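Local coordinates for protein UDP-L-Rhamnose Synthase (Acanthamoeba polyphaga mimivirus, PDB 7JID) that probably completes UDP-L-rhamnose synthesis by NADPH-dependent reduction, binding the dinucleotide on a Rossmann-type sheet and the nucleotide sugar beside it, at residues 12-15 and 16-20; 229-233 and 234-238. One frame throughout, in Å; residues are numbered along the deposited sequence.

Contact 1. Residues 12-15 and 16-20. With NAP (NADP nicotinamide-adenine-dinucleotide phosphate), chain D.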
loop_
_atom_site.group_PDB
_atom_site.type_symbol
_atom_site.label_atom_id
_atom_site.label_comp_id
_atom_site.label_asym_id
_atom_site.label_seq_id
_atom_site.Cartn_x
_atom_site.Cartn_y
_atom_site.Cartn_z
ATOM N N LYS A 12 -17.879 -15.777 -1.470
ATOM C CA LYS A 12 -18.669 -16.030 -0.241
ATOM C C LYS A 12 -19.049 -14.715 0.420
ATOM O O LYS A 12 -19.784 -14.726 1.398
ATOM C CB LYS A 12 -17.874 -16.861 0.769
ATOM C CG LYS A 12 -17.406 -18.201 0.240
ATOM C CD LYS A 12 -18.491 -18.984 -0.448
ATOM C CE LYS A 12 -18.621 -20.400 0.076
ATOM N NZ LYS A 12 -19.333 -20.424 1.378
ATOM N N GLY A 13 -18.532 -13.605 -0.081
ATOM C CA GLY A 13 -18.853 -12.317 0.539
ATOM C C GLY A 13 -20.240 -11.841 0.148
ATOM O O GLY A 13 -20.903 -12.468 -0.712
ATOM N N TRP A 14 -20.662 -10.703 0.708
ATOM C CA TRP A 14 -22.015 -10.172 0.416
ATOM C C TRP A 14 -22.163 -9.920 -1.086
ATOM O O TRP A 14 -23.111 -10.446 -1.699
ATOM C CB TRP A 14 -22.244 -8.933 1.277
ATOM C CG TRP A 14 -23.518 -8.211 1.025
ATOM C CD1 TRP A 14 -24.775 -8.724 1.067
ATOM C CD2 TRP A 14 -23.649 -6.809 0.762
ATOM N NE1 TRP A 14 -25.689 -7.735 0.810
ATOM C CE2 TRP A 14 -25.029 -6.546 0.621
ATOM C CE3 TRP A 14 -22.740 -5.758 0.597
ATOM C CZ2 TRP A 14 -25.515 -5.269 0.346
ATOM C CZ3 TRP A 14 -23.213 -4.494 0.330
ATOM C CH2 TRP A 14 -24.584 -4.251 0.225
ATOM N N ILE A 15 -21.331 -9.049 -1.662
ATOM C CA ILE A 15 -21.432 -8.700 -3.097
ATOM C C ILE A 15 -21.038 -9.895 -3.949
ATOM O O ILE A 15 -21.703 -10.135 -4.927
ATOM C CB ILE A 15 -20.673 -7.416 -3.431
ATOM C CG1 ILE A 15 -21.194 -6.275 -2.550
ATOM C CG2 ILE A 15 -20.744 -7.133 -4.910
ATOM C CD1 ILE A 15 -20.528 -4.945 -2.839
ATOM N N GLY A 16 -19.946 -10.581 -3.622
ATOM C CA GLY A 16 -19.508 -11.692 -4.484
ATOM C C GLY A 16 -20.553 -12.779 -4.589
ATOM O O GLY A 16 -20.716 -13.305 -5.711
ATOM N N SER A 17 -21.231 -13.106 -3.500
ATOM C CA SER A 17 -22.357 -14.076 -3.479
ATOM C C SER A 17 -23.447 -13.600 -4.442
ATOM O O SER A 17 -23.983 -14.408 -5.203
ATOM C CB SER A 17 -22.954 -14.256 -2.099
ATOM O OG SER A 17 -22.076 -14.937 -1.231
ATOM N N MET A 18 -23.777 -12.311 -4.414
ATOM C CA MET A 18 -24.886 -11.754 -5.232
ATOM C C MET A 18 -24.532 -11.839 -6.706
ATOM O O MET A 18 -25.390 -12.243 -7.510
ATOM C CB MET A 18 -25.153 -10.289 -4.891
ATOM C CG MET A 18 -26.295 -10.138 -3.945
ATOM S SD MET A 18 -26.723 -8.404 -3.879
ATOM C CE MET A 18 -25.258 -7.790 -3.049
ATOM N N VAL A 19 -23.312 -11.447 -7.041
ATOM C CA VAL A 19 -22.847 -11.483 -8.444
ATOM C C VAL A 19 -22.827 -12.944 -8.903
ATOM O O VAL A 19 -23.261 -13.207 -10.019
ATOM C CB VAL A 19 -21.474 -10.823 -8.596
ATOM C CG1 VAL A 19 -20.905 -10.980 -9.993
ATOM C CG2 VAL A 19 -21.536 -9.351 -8.239
ATOM N N SER A 20 -22.222 -13.822 -8.105
ATOM C CA SER A 20 -22.136 -15.279 -8.391
ATOM C C SER A 20 -23.522 -15.793 -8.801
ATOM O O SER A 20 -23.628 -16.425 -9.899
ATOM C CB SER A 20 -21.594 -16.021 -7.192
ATOM O OG SER A 20 -21.426 -17.398 -7.481
HETATM P PA NAP D . -17.711 -8.821 2.541
HETATM O O1A NAP D . -19.082 -9.434 2.712
HETATM O O2A NAP D . -16.836 -8.661 3.745
HETATM O O5B NAP D . -17.041 -9.744 1.443
HETATM C C5B NAP D . -15.628 -9.711 1.234
HETATM C C4B NAP D . -15.031 -11.050 0.829
HETATM O O4B NAP D . -13.662 -10.919 0.473
HETATM C C3B NAP D . -15.136 -12.012 2.005
HETATM O O3B NAP D . -15.730 -13.194 1.418
HETATM C C2B NAP D . -13.678 -12.218 2.392
HETATM O O2B NAP D . -13.484 -13.562 2.716
HETATM C C1B NAP D . -12.905 -11.932 1.106
HETATM N N9A NAP D . -11.506 -11.564 1.204
HETATM C C8A NAP D . -10.991 -10.537 1.865
HETATM N N7A NAP D . -9.669 -10.481 1.692
HETATM C C5A NAP D . -9.331 -11.513 0.907
HETATM C C6A NAP D . -8.107 -12.005 0.406
HETATM N N6A NAP D . -6.995 -11.377 0.708
HETATM N N1A NAP D . -8.169 -13.143 -0.370
HETATM C C2A NAP D . -9.348 -13.716 -0.648
HETATM N N3A NAP D . -10.555 -13.330 -0.205
HETATM C C4A NAP D . -10.553 -12.209 0.567
HETATM O O3 NAP D . -17.687 -7.369 1.844
HETATM P PN NAP D . -18.560 -6.878 0.566
HETATM O O1N NAP D . -19.281 -5.686 1.173
HETATM O O2N NAP D . -19.179 -7.934 -0.248
HETATM O O5D NAP D . -17.414 -6.178 -0.273
HETATM C C5D NAP D . -16.624 -6.667 -1.348
HETATM C C4D NAP D . -15.372 -5.748 -1.469
HETATM O O4D NAP D . -15.384 -5.183 -2.742
HETATM C C3D NAP D . -15.505 -4.603 -0.487
HETATM O O3D NAP D . -14.263 -3.814 -0.359
HETATM C C2D NAP D . -16.714 -3.990 -1.233
HETATM O O2D NAP D . -17.102 -2.639 -0.945
HETATM C C1D NAP D . -16.311 -4.093 -2.680
HETATM P P2B NAP D . -12.934 -13.992 4.141
HETATM O O1X NAP D . -14.024 -13.912 5.121
HETATM O O2X NAP D . -12.639 -15.459 3.773
HETATM O O3X NAP D . -11.694 -13.210 4.587
#

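Contact 2. Residues 229-233 and 234-238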
loop_
_atom_site.group_PDB
_atom_site.type_symbol
_atom_site.label_atom_id
_atom_site.label_comp_id
_atom_site.label_asym_id
_atom_site.label_seq_id
_atom_site.Cartn_x
_atom_site.Cartn_y
_atom_site.Cartn_z
ATOM N N SER A 229 -36.918 9.644 4.756
ATOM C CA SER A 229 -38.219 10.291 4.391
ATOM C C SER A 229 -39.025 9.399 3.413
ATOM O O SER A 229 -40.258 9.278 3.579
ATOM C CB SER A 229 -38.011 11.682 3.880
ATOM O OG SER A 229 -37.527 12.539 4.894
ATOM N N LEU A 230 -38.405 8.762 2.414
ATOM C CA LEU A 230 -39.161 7.831 1.534
ATOM C C LEU A 230 -39.675 6.629 2.309
ATOM O O LEU A 230 -40.811 6.207 2.066
ATOM C CB LEU A 230 -38.279 7.371 0.393
ATOM C CG LEU A 230 -38.039 8.406 -0.690
ATOM C CD1 LEU A 230 -36.944 7.928 -1.624
ATOM C CD2 LEU A 230 -39.336 8.689 -1.458
ATOM N N ILE A 231 -38.862 6.072 3.202
ATOM C CA ILE A 231 -39.311 4.885 3.971
ATOM C C ILE A 231 -40.510 5.316 4.816
ATOM O O ILE A 231 -41.513 4.588 4.843
ATOM C CB ILE A 231 -38.149 4.346 4.814
ATOM C CG1 ILE A 231 -37.080 3.744 3.907
ATOM C CG2 ILE A 231 -38.675 3.391 5.860
ATOM C CD1 ILE A 231 -35.760 3.438 4.596
ATOM N N ARG A 232 -40.426 6.492 5.422
ATOM C CA ARG A 232 -41.518 7.011 6.269
ATOM C C ARG A 232 -42.777 7.203 5.416
ATOM O O ARG A 232 -43.862 6.694 5.796
ATOM C CB ARG A 232 -41.130 8.339 6.904
ATOM C CG ARG A 232 -42.206 8.986 7.771
ATOM C CD ARG A 232 -41.830 10.419 8.110
ATOM N NE ARG A 232 -41.743 11.187 6.884
ATOM C CZ ARG A 232 -40.964 12.230 6.667
ATOM N NH1 ARG A 232 -40.122 12.666 7.592
ATOM N NH2 ARG A 232 -40.985 12.801 5.474
ATOM N N ASP A 233 -42.627 7.902 4.299
ATOM C CA ASP A 233 -43.764 8.377 3.469
ATOM C C ASP A 233 -44.372 7.242 2.639
ATOM O O ASP A 233 -45.562 7.376 2.288
ATOM C CB ASP A 233 -43.319 9.539 2.593
ATOM C CG ASP A 233 -43.007 10.770 3.411
ATOM O OD1 ASP A 233 -43.477 10.851 4.553
ATOM O OD2 ASP A 233 -42.342 11.663 2.892
ATOM N N ILE A 234 -43.639 6.177 2.339
ATOM C CA ILE A 234 -44.157 5.004 1.578
ATOM C C ILE A 234 -44.704 3.952 2.557
ATOM O O ILE A 234 -45.828 3.444 2.303
ATOM C CB ILE A 234 -43.129 4.457 0.578
ATOM C CG1 ILE A 234 -42.803 5.483 -0.503
ATOM C CG2 ILE A 234 -43.613 3.162 -0.067
ATOM C CD1 ILE A 234 -41.643 5.082 -1.343
ATOM N N HIS A 235 -43.996 3.641 3.639
ATOM C CA HIS A 235 -44.318 2.467 4.496
ATOM C C HIS A 235 -44.595 2.800 5.964
ATOM O O HIS A 235 -45.429 2.083 6.572
ATOM C CB HIS A 235 -43.158 1.488 4.468
ATOM C CG HIS A 235 -42.936 0.858 3.145
ATOM N ND1 HIS A 235 -43.887 0.066 2.522
ATOM C CD2 HIS A 235 -41.872 0.909 2.321
ATOM C CE1 HIS A 235 -43.413 -0.366 1.374
ATOM N NE2 HIS A 235 -42.151 0.124 1.235
ATOM N N LYS A 236 -43.837 3.707 6.561
ATOM C CA LYS A 236 -43.702 3.827 8.040
ATOM C C LYS A 236 -44.011 5.244 8.500
ATOM O O LYS A 236 -43.125 6.033 8.815
ATOM C CB LYS A 236 -42.304 3.394 8.475
ATOM C CG LYS A 236 -41.998 1.923 8.265
ATOM C CD LYS A 236 -40.663 1.549 8.843
ATOM C CE LYS A 236 -40.346 0.085 8.671
ATOM N NZ LYS A 236 -41.192 -0.764 9.539
ATOM N N PRO A 237 -45.304 5.628 8.590
ATOM C CA PRO A 237 -45.660 6.998 8.934
ATOM C C PRO A 237 -45.193 7.461 10.325
ATOM O O PRO A 237 -44.993 8.634 10.505
ATOM C CB PRO A 237 -47.207 6.989 8.880
ATOM C CG PRO A 237 -47.598 5.539 9.012
ATOM C CD PRO A 237 -46.463 4.742 8.404
ATOM N N ASN A 238 -44.917 6.509 11.208
ATOM C CA ASN A 238 -44.451 6.744 12.599
ATOM C C ASN A 238 -42.940 7.049 12.589
ATOM O O ASN A 238 -42.440 7.572 13.609
ATOM C CB ASN A 238 -44.800 5.553 13.511
ATOM C CG ASN A 238 -46.288 5.361 13.741
ATOM O OD1 ASN A 238 -46.865 4.336 13.349
ATOM N ND2 ASN A 238 -46.897 6.338 14.388
#

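Contact 1. Residues 12-15 and 16-20
Trp14 sets its indole anti to the backbone N (chi1 175°), and Met18, one helical turn on, bends its chain at chi3 (-69°), which places the Met18 methyl CE over one face of the Trp14 indole. CE stands 4.0 Å from the centroid of the five-membered ring of Trp14 and close to its normal, a CH-pi contact, while the sulfur lies obliquely farther out; this holds for one of two Met18 conformers. The edge of the same indole faces the cofactor: CE3 of Trp14 is 3.5 Å from O1N of NADP, near the ring plane. On another side of the helix, Ile15 CG2 and Val19 CG2 meet at 4.1 Å.

The backbone carries the polar part. Gly13, at the N-cap position, accepts from Ser17 N at 2.9 Å; the Ser17 hydroxyl OG also lies 2.8 Å from Gly13 O, with Asn11 O as a competing acceptor. This is the GxxGxxG turn of Rossmann dinucleotide-binding proteins, joining strand 5-9 to helix 14-25. With no side chain on Gly13, the cofactor comes to 3.3 Å between Gly13 CA and NADP O5B. Trp14 N then gives a straight bond of 2.9 Å to O1A on one phosphate, and Ile15 N one of 2.8 Å (173°) to O2N on the other. Two N-H groups left without acceptors in the first helical turn are thus satisfied by the pyrophosphate, whose negative charge is probably eased by the positive end of the helix dipole.

Contact 2. Residues 229-233 and 234-238
Ile231 O is gripped by two backbone donors, His235 N at 2.9 Å and Lys236 N at 3.0 Å. The first is the usual helical bond, four residues on; the second spans five residues and marks a widened last turn. Lys236 N also makes a weak bond to Arg232 O, which Pro237 approaches without a hydrogen to offer. One step earlier, Ile234 N reaches Leu230 O at 2.8 Å, and the branch ends Leu230 CD2 and Ile234 CD1 make a loose apolar contact at 4.3 Å.

These residues wind up helix 224-234 and lead into the loop before strand 242-243, at the surface of the chain, outside the six-stranded parallel Rossmann sheet. Ile231 is buried against helices 175-181 and 277-287, and Lys236 runs alongside it: the aliphatic CD of Lys236 lies 4.0 Å from Ile231 CG2, before the bend at chi4 (-71°) turns the ammonium end off. His235 has Ile234 CG2 over the centre of one ring face, 3.6 Å above the plane, and its NE2 is hydrogen-bonded to Val285 O, which fixes the rotation of the ring.

On the more exposed side, Arg232 holds its neighbour Asp233 side-on in a salt bridge. Arg232 NE meets Asp233 OD1 at 2.9 Å and Arg232 NH2 meets Asp233 OD2 at 3.1 Å. Both oxygens lie close to the guanidinium plane, but the carboxylate is turned against it: NE approaches OD1 from 48° out of the carboxylate plane, while NH2 comes to OD2 on the syn side but still 31° out of that plane.

How the contacts relate
Contact 1 lies at the N-terminal end of one helix and contact 2 at the C-terminal end of another: residues 12-20 start helix 14-25, and residues 229-238 finish helix 224-234. Their centres are 30 Å apart, with nearest atoms about 14 Å apart, so neither touches the other. Contact 1 lies about 12 Å from the centre of the chain and belongs to the NADP pocket, with the Ile15 side chain about 7 Å from the bound UDP-sugar. Contact 2 sits 27 Å from that centre, and even its buried Ile231 side chain remains about 13 Å from the same ligand. Contact 1 holds the cofactor through its backbone N-H groups, whereas contact 2 is peripheral packing.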